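PDB 5JGF: vacuolar aminopeptidase 1, which removes amino acids one at a time from the N terminus of peptides in the yeast vacuole, as a dodecameric zinc aminopeptidase of the M18 family. Local coordinates for residues N7-F15 / S446-K454; F73-A81 / S320-D330. One frame throughout, in Å; residues are numbered along the deposited sequence.

Contact 1: N7-F15 / S446-K454; sequences NYEDIAQEF and SKDVGLGVK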
ATOM      1  N   ASN D   7      54.775  29.200   2.021  1.00 35.78           N
ATOM      2  CA  ASN D   7      54.442  29.180   0.603  1.00 33.42           C
ATOM      3  C   ASN D   7      53.055  28.584   0.396  1.00 31.57           C
ATOM      4  O   ASN D   7      52.280  29.066  -0.429  1.00 29.95           O
ATOM      5  CB  ASN D   7      55.475  28.373  -0.168  1.00 34.25           C
ATOM      6  N   TYR D   8      52.748  27.528   1.144  1.00 28.86           N
ATOM      7  CA  TYR D   8      51.442  26.881   1.034  1.00 26.45           C
ATOM      8  C   TYR D   8      50.334  27.792   1.545  1.00 24.88           C
ATOM      9  O   TYR D   8      49.233  27.820   0.988  1.00 24.32           O
ATOM     10  CB  TYR D   8      51.425  25.563   1.808  1.00 27.57           C
ATOM     11  CG  TYR D   8      52.240  24.456   1.172  1.00 28.93           C
ATOM     12  CD1 TYR D   8      53.621  24.370   1.361  1.00 30.88           C
ATOM     13  CD2 TYR D   8      51.634  23.519   0.342  1.00 28.40           C
ATOM     14  CE1 TYR D   8      54.376  23.376   0.729  1.00 31.91           C
ATOM     15  CE2 TYR D   8      52.375  22.526  -0.293  1.00 29.74           C
ATOM     16  CZ  TYR D   8      53.742  22.458  -0.098  1.00 31.36           C
ATOM     17  OH  TYR D   8      54.470  21.480  -0.740  1.00 30.94           O
ATOM     18  N   GLU D   9      50.618  28.524   2.616  1.00 22.74           N
ATOM     19  CA  GLU D   9      49.646  29.455   3.172  1.00 21.72           C
ATOM     20  C   GLU D   9      49.368  30.595   2.201  1.00 22.20           C
ATOM     21  O   GLU D   9      48.223  30.999   2.008  1.00 21.21           O
ATOM     22  CB  GLU D   9      50.165  30.019   4.493  1.00 22.78           C
ATOM     23  CG  GLU D   9      50.019  29.075   5.672  1.00 23.98           C
ATOM     24  CD  GLU D   9      50.971  29.421   6.807  1.00 25.15           C
ATOM     25  OE1 GLU D   9      51.411  30.583   6.863  1.00 31.12           O
ATOM     26  OE2 GLU D   9      51.298  28.548   7.646  1.00 30.63           O
ATOM     27  N   ASP D  10      50.429  31.120   1.599  1.00 21.98           N
ATOM     28  CA  ASP D  10      50.301  32.212   0.646  1.00 21.75           C
ATOM     29  C   ASP D  10      49.508  31.793  -0.587  1.00 20.75           C
ATOM     30  O   ASP D  10      48.616  32.510  -1.034  1.00 18.36           O
ATOM     31  CB  ASP D  10      51.686  32.719   0.224  1.00 25.99           C
ATOM     32  CG  ASP D  10      52.413  33.442   1.349  1.00 31.18           C
ATOM     33  OD1 ASP D  10      51.746  33.863   2.321  1.00 31.78           O
ATOM     34  OD2 ASP D  10      53.649  33.602   1.259  1.00 34.81           O
ATOM     35  N   ILE D  11      49.823  30.628  -1.138  1.00 19.40           N
ATOM     36  CA  ILE D  11      49.105  30.178  -2.323  1.00 19.96           C
ATOM     37  C   ILE D  11      47.642  29.877  -1.978  1.00 18.08           C
ATOM     38  O   ILE D  11      46.752  30.081  -2.803  1.00 17.22           O
ATOM     39  CB  ILE D  11      49.779  28.936  -2.965  1.00 20.69           C
ATOM     40  CG1 ILE D  11      49.212  28.712  -4.368  1.00 23.42           C
ATOM     41  CG2 ILE D  11      49.564  27.707  -2.105  1.00 20.75           C
ATOM     42  CD1 ILE D  11      49.415  29.889  -5.301  1.00 25.54           C
ATOM     43  N   ALA D  12      47.394  29.407  -0.759  1.00 17.49           N
ATOM     44  CA  ALA D  12      46.027  29.125  -0.322  1.00 17.62           C
ATOM     45  C   ALA D  12      45.240  30.433  -0.321  1.00 17.91           C
ATOM     46  O   ALA D  12      44.088  30.474  -0.753  1.00 16.83           O
ATOM     47  CB  ALA D  12      46.028  28.512   1.079  1.00 17.35           C
ATOM     48  N   GLN D  13      45.866  31.504   0.163  1.00 16.96           N
ATOM     49  CA  GLN D  13      45.219  32.812   0.200  1.00 18.12           C
ATOM     50  C   GLN D  13      45.006  33.357  -1.208  1.00 18.21           C
ATOM     51  O   GLN D  13      43.976  33.969  -1.494  1.00 15.86           O
ATOM     52  CB  GLN D  13      46.052  33.812   1.008  1.00 21.03           C
ATOM     53  CG  GLN D  13      45.958  33.640   2.518  1.00 27.00           C
ATOM     54  CD  GLN D  13      44.525  33.694   3.025  1.00 30.25           C
ATOM     55  OE1 GLN D  13      43.747  34.571   2.644  1.00 31.62           O
ATOM     56  NE2 GLN D  13      44.175  32.758   3.897  1.00 30.64           N
ATOM     57  N   GLU D  14      45.983  33.143  -2.086  1.00 17.41           N
ATOM     58  CA  GLU D  14      45.861  33.611  -3.463  1.00 17.55           C
ATOM     59  C   GLU D  14      44.666  32.920  -4.106  1.00 16.23           C
ATOM     60  O   GLU D  14      43.914  33.539  -4.858  1.00 14.01           O
ATOM     61  CB  GLU D  14      47.123  33.292  -4.268  1.00 19.82           C
ATOM     62  CG  GLU D  14      48.319  34.183  -3.964  1.00 28.99           C
ATOM     63  CD  GLU D  14      48.032  35.656  -4.204  1.00 34.17           C
ATOM     64  OE1 GLU D  14      47.381  35.986  -5.219  1.00 35.59           O
ATOM     65  OE2 GLU D  14      48.468  36.488  -3.380  1.00 38.73           O
ATOM     66  N   PHE D  15      44.499  31.633  -3.811  1.00 14.46           N
ATOM     67  CA  PHE D  15      43.382  30.875  -4.366  1.00 12.73           C
ATOM     68  C   PHE D  15      42.057  31.447  -3.866  1.00 13.43           C
ATOM     69  O   PHE D  15      41.120  31.638  -4.643  1.00 13.40           O
ATOM     70  CB  PHE D  15      43.480  29.395  -3.976  1.00 13.31           C
ATOM     71  CG  PHE D  15      42.310  28.569  -4.449  1.00 14.32           C
ATOM     72  CD1 PHE D  15      42.084  28.373  -5.808  1.00 14.10           C
ATOM     73  CD2 PHE D  15      41.417  28.015  -3.535  1.00 16.61           C
ATOM     74  CE1 PHE D  15      40.977  27.638  -6.255  1.00 13.47           C
ATOM     75  CE2 PHE D  15      40.309  27.279  -3.969  1.00 15.02           C
ATOM     76  CZ  PHE D  15      40.091  27.092  -5.332  1.00 15.67           C
ATOM     77  N   SER D 446      43.813  22.965   3.628  1.00 14.60           N
ATOM     78  CA  SER D 446      44.463  24.261   3.430  1.00 14.97           C
ATOM     79  C   SER D 446      45.809  24.125   2.699  1.00 16.17           C
ATOM     80  O   SER D 446      46.294  25.090   2.109  1.00 16.27           O
ATOM     81  CB  SER D 446      44.663  24.963   4.774  1.00 16.16           C
ATOM     82  OG  SER D 446      45.402  24.154   5.673  1.00 18.13           O
ATOM     83  N   LYS D 447      46.407  22.937   2.739  1.00 15.58           N
ATOM     84  CA  LYS D 447      47.679  22.680   2.052  1.00 16.47           C
ATOM     85  C   LYS D 447      47.491  22.097   0.647  1.00 17.50           C
ATOM     86  O   LYS D 447      48.434  22.033  -0.144  1.00 16.50           O
ATOM     87  CB  LYS D 447      48.537  21.679   2.847  1.00 17.98           C
ATOM     88  CG  LYS D 447      49.314  22.220   4.034  1.00 21.28           C
ATOM     89  CD  LYS D 447      50.434  21.244   4.431  1.00 23.00           C
ATOM     90  CE  LYS D 447      51.384  20.992   3.254  1.00 23.58           C
ATOM     91  NZ  LYS D 447      52.598  20.233   3.677  1.00 26.78           N
ATOM     92  N   ASP D 448      46.275  21.666   0.336  1.00 14.77           N
ATOM     93  CA  ASP D 448      46.016  21.035  -0.952  1.00 15.62           C
ATOM     94  C   ASP D 448      46.205  21.858  -2.222  1.00 13.03           C
ATOM     95  O   ASP D 448      46.579  21.311  -3.258  1.00 14.24           O
ATOM     96  CB  ASP D 448      44.637  20.370  -0.919  1.00 14.99           C
ATOM     97  CG  ASP D 448      44.657  19.073  -0.124  1.00 17.06           C
ATOM     98  OD1 ASP D 448      43.775  18.856   0.733  1.00 17.11           O
ATOM     99  OD2 ASP D 448      45.578  18.263  -0.360  1.00 17.92           O
ATOM    100  N   VAL D 449      45.965  23.161  -2.165  1.00 14.09           N
ATOM    101  CA  VAL D 449      46.188  23.985  -3.350  1.00 15.76           C
ATOM    102  C   VAL D 449      47.684  23.896  -3.673  1.00 14.63           C
ATOM    103  O   VAL D 449      48.075  23.624  -4.810  1.00 14.95           O
ATOM    104  CB  VAL D 449      45.815  25.465  -3.100  1.00 16.73           C
ATOM    105  CG1 VAL D 449      46.199  26.310  -4.307  1.00 19.10           C
ATOM    106  CG2 VAL D 449      44.318  25.585  -2.833  1.00 16.33           C
ATOM    107  N   GLY D 450      48.511  24.101  -2.652  1.00 14.93           N
ATOM    108  CA  GLY D 450      49.954  24.040  -2.831  1.00 16.19           C
ATOM    109  C   GLY D 450      50.458  22.671  -3.249  1.00 15.15           C
ATOM    110  O   GLY D 450      51.333  22.561  -4.107  1.00 15.59           O
ATOM    111  N   LEU D 451      49.918  21.618  -2.641  1.00 14.04           N
ATOM    112  CA  LEU D 451      50.344  20.268  -2.989  1.00 14.67           C
ATOM    113  C   LEU D 451      49.948  19.964  -4.435  1.00 14.27           C
ATOM    114  O   LEU D 451      50.649  19.232  -5.140  1.00 14.03           O
ATOM    115  CB  LEU D 451      49.719  19.250  -2.028  1.00 15.21           C
ATOM    116  CG  LEU D 451      50.232  19.331  -0.582  1.00 16.23           C
ATOM    117  CD1 LEU D 451      49.383  18.448   0.319  1.00 17.11           C
ATOM    118  CD2 LEU D 451      51.694  18.903  -0.524  1.00 16.29           C
ATOM    119  N   GLY D 452      48.827  20.532  -4.870  1.00 13.66           N
ATOM    120  CA  GLY D 452      48.369  20.327  -6.233  1.00 13.36           C
ATOM    121  C   GLY D 452      49.322  20.992  -7.212  1.00 14.07           C
ATOM    122  O   GLY D 452      49.763  20.377  -8.187  1.00 13.67           O
ATOM    123  N   VAL D 453      49.640  22.256  -6.951  1.00 14.70           N
ATOM    124  CA  VAL D 453      50.564  22.997  -7.803  1.00 15.85           C
ATOM    125  C   VAL D 453      51.889  22.243  -7.894  1.00 15.79           C
ATOM    126  O   VAL D 453      52.457  22.084  -8.976  1.00 15.87           O
ATOM    127  CB  VAL D 453      50.845  24.407  -7.237  1.00 16.15           C
ATOM    128  CG1 VAL D 453      51.958  25.084  -8.041  1.00 16.74           C
ATOM    129  CG2 VAL D 453      49.578  25.251  -7.286  1.00 15.71           C
ATOM    130  N   LYS D 454      52.371  21.776  -6.750  1.00 16.48           N
ATOM    131  CA  LYS D 454      53.633  21.051  -6.694  1.00 17.61           C
ATOM    132  C   LYS D 454      53.595  19.812  -7.580  1.00 17.54           C
ATOM    133  O   LYS D 454      54.529  19.551  -8.338  1.00 16.41           O
ATOM    134  CB  LYS D 454      53.948  20.658  -5.246  1.00 18.53           C
ATOM    135  CG  LYS D 454      55.291  19.965  -5.062  1.00 21.53           C
ATOM    136  CD  LYS D 454      55.624  19.813  -3.580  1.00 24.19           C
ATOM    137  CE  LYS D 454      55.843  18.360  -3.189  1.00 28.18           C
ATOM    138  NZ  LYS D 454      56.972  17.728  -3.927  1.00 27.67           N
TER
HETATM  139  O   HOH W   1      48.005  25.528  -0.064  1.00 16.38           O

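Contact 2: F73-A81 / S320-D330; sequences FILGKNWRA and SSSAFTKKPVD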
ATOM      1  N   PHE D  73      49.526  27.194 -24.065  1.00 16.77           N
ATOM      2  CA  PHE D  73      50.508  26.196 -24.438  1.00 15.09           C
ATOM      3  C   PHE D  73      51.910  26.739 -24.670  1.00 16.29           C
ATOM      4  O   PHE D  73      52.103  27.924 -24.951  1.00 15.57           O
ATOM      5  CB  PHE D  73      50.026  25.414 -25.668  1.00 16.62           C
ATOM      6  CG  PHE D  73      49.697  26.274 -26.865  1.00 19.94           C
ATOM      7  CD1 PHE D  73      50.580  26.361 -27.939  1.00 20.49           C
ATOM      8  CD2 PHE D  73      48.486  26.958 -26.939  1.00 18.59           C
ATOM      9  CE1 PHE D  73      50.256  27.112 -29.075  1.00 20.66           C
ATOM     10  CE2 PHE D  73      48.154  27.711 -28.069  1.00 20.82           C
ATOM     11  CZ  PHE D  73      49.042  27.785 -29.140  1.00 17.58           C
ATOM     12  N   ILE D  74      52.879  25.846 -24.518  1.00 16.41           N
ATOM     13  CA  ILE D  74      54.288  26.159 -24.696  1.00 16.82           C
ATOM     14  C   ILE D  74      54.812  25.172 -25.731  1.00 17.51           C
ATOM     15  O   ILE D  74      54.753  23.959 -25.525  1.00 18.02           O
ATOM     16  CB  ILE D  74      55.066  25.971 -23.383  1.00 17.25           C
ATOM     17  CG1 ILE D  74      54.380  26.748 -22.257  1.00 16.28           C
ATOM     18  CG2 ILE D  74      56.509  26.446 -23.557  1.00 17.29           C
ATOM     19  CD1 ILE D  74      54.963  26.477 -20.882  1.00 19.28           C
ATOM     20  N   LEU D  75      55.315  25.697 -26.843  1.00 17.07           N
ATOM     21  CA  LEU D  75      55.830  24.865 -27.924  1.00 17.06           C
ATOM     22  C   LEU D  75      57.326  25.102 -28.108  1.00 19.24           C
ATOM     23  O   LEU D  75      57.754  26.223 -28.377  1.00 18.95           O
ATOM     24  CB  LEU D  75      55.079  25.192 -29.217  1.00 17.58           C
ATOM     25  CG  LEU D  75      55.480  24.494 -30.522  1.00 18.41           C
ATOM     26  CD1 LEU D  75      55.415  22.979 -30.372  1.00 18.53           C
ATOM     27  CD2 LEU D  75      54.550  24.961 -31.628  1.00 18.45           C
ATOM     28  N   GLY D  76      58.111  24.042 -27.960  1.00 18.92           N
ATOM     29  CA  GLY D  76      59.551  24.165 -28.095  1.00 19.60           C
ATOM     30  C   GLY D  76      60.040  24.146 -29.529  1.00 19.17           C
ATOM     31  O   GLY D  76      59.500  23.434 -30.373  1.00 19.28           O
ATOM     32  N   LYS D  77      61.077  24.931 -29.800  1.00 21.07           N
ATOM     33  CA  LYS D  77      61.651  25.012 -31.135  1.00 21.02           C
ATOM     34  C   LYS D  77      62.088  23.643 -31.638  1.00 20.11           C
ATOM     35  O   LYS D  77      62.017  23.362 -32.834  1.00 20.69           O
ATOM     36  CB  LYS D  77      62.855  25.958 -31.130  1.00 24.20           C
ATOM     37  CG  LYS D  77      63.611  26.016 -32.448  1.00 26.62           C
ATOM     38  CD  LYS D  77      64.818  26.936 -32.343  1.00 30.04           C
ATOM     39  CE  LYS D  77      65.647  26.913 -33.620  1.00 31.50           C
ATOM     40  NZ  LYS D  77      66.894  27.723 -33.479  1.00 34.44           N
ATOM     41  N   ASN D  78      62.526  22.787 -30.721  1.00 20.12           N
ATOM     42  CA  ASN D  78      62.997  21.459 -31.091  1.00 20.99           C
ATOM     43  C   ASN D  78      61.971  20.347 -30.924  1.00 20.24           C
ATOM     44  O   ASN D  78      62.318  19.167 -30.950  1.00 17.87           O
ATOM     45  CB  ASN D  78      64.257  21.122 -30.295  1.00 23.35           C
ATOM     46  CG  ASN D  78      65.369  22.120 -30.536  1.00 25.86           C
ATOM     47  OD1 ASN D  78      65.650  22.471 -31.680  1.00 27.21           O
ATOM     48  ND2 ASN D  78      66.008  22.579 -29.464  1.00 26.94           N
ATOM     49  N   TRP D  79      60.708  20.718 -30.760  1.00 19.84           N
ATOM     50  CA  TRP D  79      59.661  19.714 -30.601  1.00 19.19           C
ATOM     51  C   TRP D  79      59.456  18.916 -31.884  1.00 20.47           C
ATOM     52  O   TRP D  79      59.611  19.440 -32.988  1.00 20.85           O
ATOM     53  CB  TRP D  79      58.333  20.380 -30.218  1.00 19.00           C
ATOM     54  CG  TRP D  79      57.190  19.400 -30.117  1.00 19.21           C
ATOM     55  CD1 TRP D  79      56.966  18.502 -29.110  1.00 19.42           C
ATOM     56  CD2 TRP D  79      56.148  19.191 -31.080  1.00 19.13           C
ATOM     57  NE1 TRP D  79      55.850  17.748 -29.387  1.00 17.74           N
ATOM     58  CE2 TRP D  79      55.327  18.150 -30.588  1.00 18.54           C
ATOM     59  CE3 TRP D  79      55.828  19.783 -32.311  1.00 20.51           C
ATOM     60  CZ2 TRP D  79      54.204  17.686 -31.285  1.00 18.23           C
ATOM     61  CZ3 TRP D  79      54.709  19.322 -33.005  1.00 21.91           C
ATOM     62  CH2 TRP D  79      53.910  18.282 -32.486  1.00 21.91           C
ATOM     63  N   ARG D  80      59.122  17.640 -31.727  1.00 20.28           N
ATOM     64  CA  ARG D  80      58.838  16.766 -32.859  1.00 22.75           C
ATOM     65  C   ARG D  80      57.706  15.845 -32.422  1.00 21.39           C
ATOM     66  O   ARG D  80      57.531  15.600 -31.228  1.00 19.67           O
ATOM     67  CB  ARG D  80      60.081  15.964 -33.270  1.00 24.89           C
ATOM     68  CG  ARG D  80      60.706  15.121 -32.182  1.00 31.97           C
ATOM     69  CD  ARG D  80      62.124  14.714 -32.578  1.00 38.64           C
ATOM     70  NE  ARG D  80      62.809  13.979 -31.517  1.00 43.26           N
ATOM     71  CZ  ARG D  80      62.703  12.669 -31.321  1.00 46.83           C
ATOM     72  NH1 ARG D  80      61.940  11.933 -32.120  1.00 47.57           N
ATOM     73  NH2 ARG D  80      63.362  12.095 -30.322  1.00 48.25           N
ATOM     74  N   ALA D  81      56.938  15.355 -33.390  1.00 21.35           N
ATOM     75  CA  ALA D  81      55.789  14.490 -33.136  1.00 21.37           C
ATOM     76  C   ALA D  81      55.995  13.398 -32.094  1.00 23.02           C
ATOM     77  O   ALA D  81      55.136  13.179 -31.236  1.00 21.12           O
ATOM     78  CB  ALA D  81      55.325  13.863 -34.442  1.00 22.06           C
ATOM     79  N   SER D 320      48.845  24.469 -34.282  1.00 18.78           N
ATOM     80  CA  SER D 320      50.207  24.781 -33.862  1.00 20.73           C
ATOM     81  C   SER D 320      51.241  23.985 -34.646  1.00 21.00           C
ATOM     82  O   SER D 320      52.193  24.554 -35.187  1.00 21.67           O
ATOM     83  CB  SER D 320      50.370  24.504 -32.363  1.00 18.79           C
ATOM     84  OG  SER D 320      49.584  25.403 -31.603  1.00 23.83           O
ATOM     85  N   SER D 321      51.051  22.671 -34.706  1.00 21.58           N
ATOM     86  CA  SER D 321      51.975  21.802 -35.421  1.00 23.07           C
ATOM     87  C   SER D 321      52.028  22.152 -36.908  1.00 24.36           C
ATOM     88  O   SER D 321      53.065  21.988 -37.551  1.00 24.35           O
ATOM     89  CB  SER D 321      51.582  20.331 -35.230  1.00 23.48           C
ATOM     90  OG  SER D 321      50.282  20.061 -35.724  1.00 23.61           O
ATOM     91  N   SER D 322      50.915  22.642 -37.450  1.00 24.35           N
ATOM     92  CA  SER D 322      50.865  23.020 -38.860  1.00 24.74           C
ATOM     93  C   SER D 322      51.646  24.303 -39.123  1.00 24.80           C
ATOM     94  O   SER D 322      52.395  24.391 -40.091  1.00 23.97           O
ATOM     95  CB  SER D 322      49.417  23.205 -39.323  1.00 25.11           C
ATOM     96  OG  SER D 322      48.753  21.957 -39.422  1.00 27.39           O
ATOM     97  N   ALA D 323      51.471  25.297 -38.258  1.00 24.21           N
ATOM     98  CA  ALA D 323      52.159  26.575 -38.417  1.00 24.91           C
ATOM     99  C   ALA D 323      53.635  26.470 -38.041  1.00 25.83           C
ATOM    100  O   ALA D 323      54.485  27.149 -38.609  1.00 25.37           O
ATOM    101  CB  ALA D 323      51.479  27.633 -37.557  1.00 23.67           C
ATOM    102  N   PHE D 324      53.913  25.606 -37.075  1.00 26.26           N
ATOM    103  CA  PHE D 324      55.251  25.369 -36.546  1.00 27.06           C
ATOM    104  C   PHE D 324      56.334  25.027 -37.566  1.00 28.20           C
ATOM    105  O   PHE D 324      57.410  25.623 -37.563  1.00 27.55           O
ATOM    106  CB  PHE D 324      55.165  24.244 -35.511  1.00 26.71           C
ATOM    107  CG  PHE D 324      56.474  23.896 -34.871  1.00 24.97           C
ATOM    108  CD1 PHE D 324      56.938  22.585 -34.894  1.00 24.72           C
ATOM    109  CD2 PHE D 324      57.214  24.857 -34.194  1.00 26.23           C
ATOM    110  CE1 PHE D 324      58.118  22.238 -34.249  1.00 24.03           C
ATOM    111  CE2 PHE D 324      58.397  24.518 -33.546  1.00 23.80           C
ATOM    112  CZ  PHE D 324      58.848  23.208 -33.572  1.00 23.65           C
ATOM    113  N   THR D 325      56.049  24.061 -38.431  1.00 29.39           N
ATOM    114  CA  THR D 325      57.022  23.616 -39.420  1.00 30.77           C
ATOM    115  C   THR D 325      56.426  23.429 -40.807  1.00 30.27           C
ATOM    116  O   THR D 325      55.215  23.295 -40.957  1.00 28.80           O
ATOM    117  CB  THR D 325      57.654  22.282 -38.975  1.00 31.39           C
ATOM    118  OG1 THR D 325      58.534  21.797 -39.998  1.00 33.55           O
ATOM    119  CG2 THR D 325      56.562  21.245 -38.707  1.00 31.44           C
ATOM    120  N   LYS D 326      57.289  23.414 -41.819  1.00 30.43           N
ATOM    121  CA  LYS D 326      56.852  23.231 -43.197  1.00 32.05           C
ATOM    122  C   LYS D 326      56.642  21.746 -43.476  1.00 31.82           C
ATOM    123  O   LYS D 326      55.908  21.373 -44.390  1.00 33.44           O
ATOM    124  CB  LYS D 326      57.892  23.807 -44.159  1.00 32.09           C
ATOM    125  N   LYS D 327      57.293  20.905 -42.683  1.00 32.30           N
ATOM    126  CA  LYS D 327      57.178  19.462 -42.835  1.00 33.65           C
ATOM    127  C   LYS D 327      55.863  18.971 -42.236  1.00 34.43           C
ATOM    128  O   LYS D 327      55.377  19.518 -41.245  1.00 33.31           O
ATOM    129  CB  LYS D 327      58.351  18.772 -42.151  1.00 34.09           C
ATOM    130  N   PRO D 328      55.267  17.931 -42.839  1.00 35.35           N
ATOM    131  CA  PRO D 328      54.002  17.375 -42.350  1.00 34.89           C
ATOM    132  C   PRO D 328      54.177  16.747 -40.972  1.00 34.18           C
ATOM    133  O   PRO D 328      55.179  16.082 -40.708  1.00 34.01           O
ATOM    134  CB  PRO D 328      53.650  16.329 -43.408  1.00 36.10           C
ATOM    135  CG  PRO D 328      54.328  16.850 -44.650  1.00 37.22           C
ATOM    136  CD  PRO D 328      55.659  17.295 -44.107  1.00 35.82           C
ATOM    137  N   VAL D 329      53.204  16.967 -40.095  1.00 32.09           N
ATOM    138  CA  VAL D 329      53.254  16.400 -38.754  1.00 29.74           C
ATOM    139  C   VAL D 329      52.177  15.333 -38.626  1.00 27.48           C
ATOM    140  O   VAL D 329      51.009  15.580 -38.918  1.00 27.90           O
ATOM    141  CB  VAL D 329      53.032  17.481 -37.674  1.00 29.90           C
ATOM    142  CG1 VAL D 329      52.966  16.835 -36.294  1.00 30.54           C
ATOM    143  CG2 VAL D 329      54.162  18.496 -37.723  1.00 29.55           C
ATOM    144  N   ASP D 330      52.584  14.143 -38.198  1.00 25.94           N
ATOM    145  CA  ASP D 330      51.673  13.017 -38.029  1.00 25.09           C
ATOM    146  C   ASP D 330      51.003  13.128 -36.660  1.00 23.97           C
ATOM    147  O   ASP D 330      51.581  12.736 -35.650  1.00 23.64           O
ATOM    148  CB  ASP D 330      52.464  11.708 -38.133  1.00 26.28           C
ATOM    149  CG  ASP D 330      51.599  10.473 -37.941  1.00 28.63           C
ATOM    150  OD1 ASP D 330      50.361  10.602 -37.845  1.00 25.99           O
ATOM    151  OD2 ASP D 330      52.171   9.365 -37.894  1.00 31.29           O
TER

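Contact 1: N7-F15 / S446-K454
A bridging water joins Y8 to S446 and G450: it donates to Y8 O and to S446 O, each at 2.8 Å, and accepts from G450 N at 3.0 Å. Three bonds thus fix it between two helices packed nearly at right angles, the start of helix 7-21 and the start of helix 448-468, whose short segments 7-15 and 448-454 have axes 8.3 Å apart at closest, at 101°. Within 446-454 the water bridges G450 N to S446 O, four residues earlier and too far away to bond to it directly. The Y8 ring packs directly on the bare backbone of G450, its CD2 3.6 Å from G450 CA. K447 passes over one face of the ring. Its chain bends at chi3 (58°), bringing the ammonium NZ over the phenol in a cation-pi contact, 4.5 Å from the ring centroid, while CE makes a CH-pi contact with the same face. L451 CD2 packs against Y8 CE2, and the phenol OH rests by the aliphatic CD of K454, whose own NZ turns away to a salt bridge with D398. On the more buried side, V449 divides its two methyls: CG1 meets I11 CG1, and CG2 meets the ring of F15. Helix 261-278 backs this apolar cluster, with F268 edge-to-face against F15 and L265 touching both F15 and V449. The same helix carries the zinc ligand D262, whose side chain is about 9 Å from that of F15. Beside the water, the methyl of A12 rests 3.6 Å from S446 O, an acceptor of that same water.

Contact 2: F73-A81 / S320-D330
The F324 ring carries L75 CG over one face, 4.0 Å above the plane and offset toward the rim, while at its edge it meets the backbone of K77 and W79. The indole of W79 in turn receives F324 at its own edge, CE3 to F324 CE1 being 3.9 Å, and has A81 N over one face. These rings pack between the last residues of strand 69-76, part of the large mixed sheet of this M18 zinc peptidase, and the last turn of helix 312-324. A type I turn from G76 to W79 follows strand 69-76, closed by W79 N to G76 O, and brings three carbonyl oxygens close to the phenyl ring, those of K77 and W79 at its edge: G76 O and K77 O each lie 3.3 Å from F324 CZ, and W79 O lies 3.4 Å from F324 CE1. F324 reaches them because its CG is anti to the backbone N (chi1 -180°), extending the ring from the helix toward the turn. The indole CH2 touches V329 CG1, which also meets the methyl of A81, and CZ3 lies by S321 CB. At the strand, S320 OG comes 3.1 Å from F73 CE1. S320 OG is hydrogen-bonded to V316 O in its own helix, and W79 NE1 to G84 O, beyond the segment. F289, on the neighbouring strand, meets W79 edge-to-face and touches F73, L75 and S320. With the S320 and W79 polar ends so engaged, cohesion comes from apolar packing, probably helped by weak attraction of phenyl C-H groups for K77 O and W79 O at the ring's edge.

From the N terminus, the chain opens with helix 7-21, whose first turns meet a partner 431 residues away. After a second helix and two further strands comes strand 69-76, whose end and following turn form one half of contact 2; after 238 residues, helix 312-324 and the loop behind it complete it. Only when the chain reaches helix 448-468 does contact 1 close, so contact 2 is nested inside it. Their centres lie about 34 Å apart and their nearest atoms about 13 Å. Contact 1 joins the terminal helices next to helix 261-278, near the zinc site, whereas contact 2 fastens helix 312-324 to the C-terminal end of strand 69-76, an inner strand of the mixed sheet.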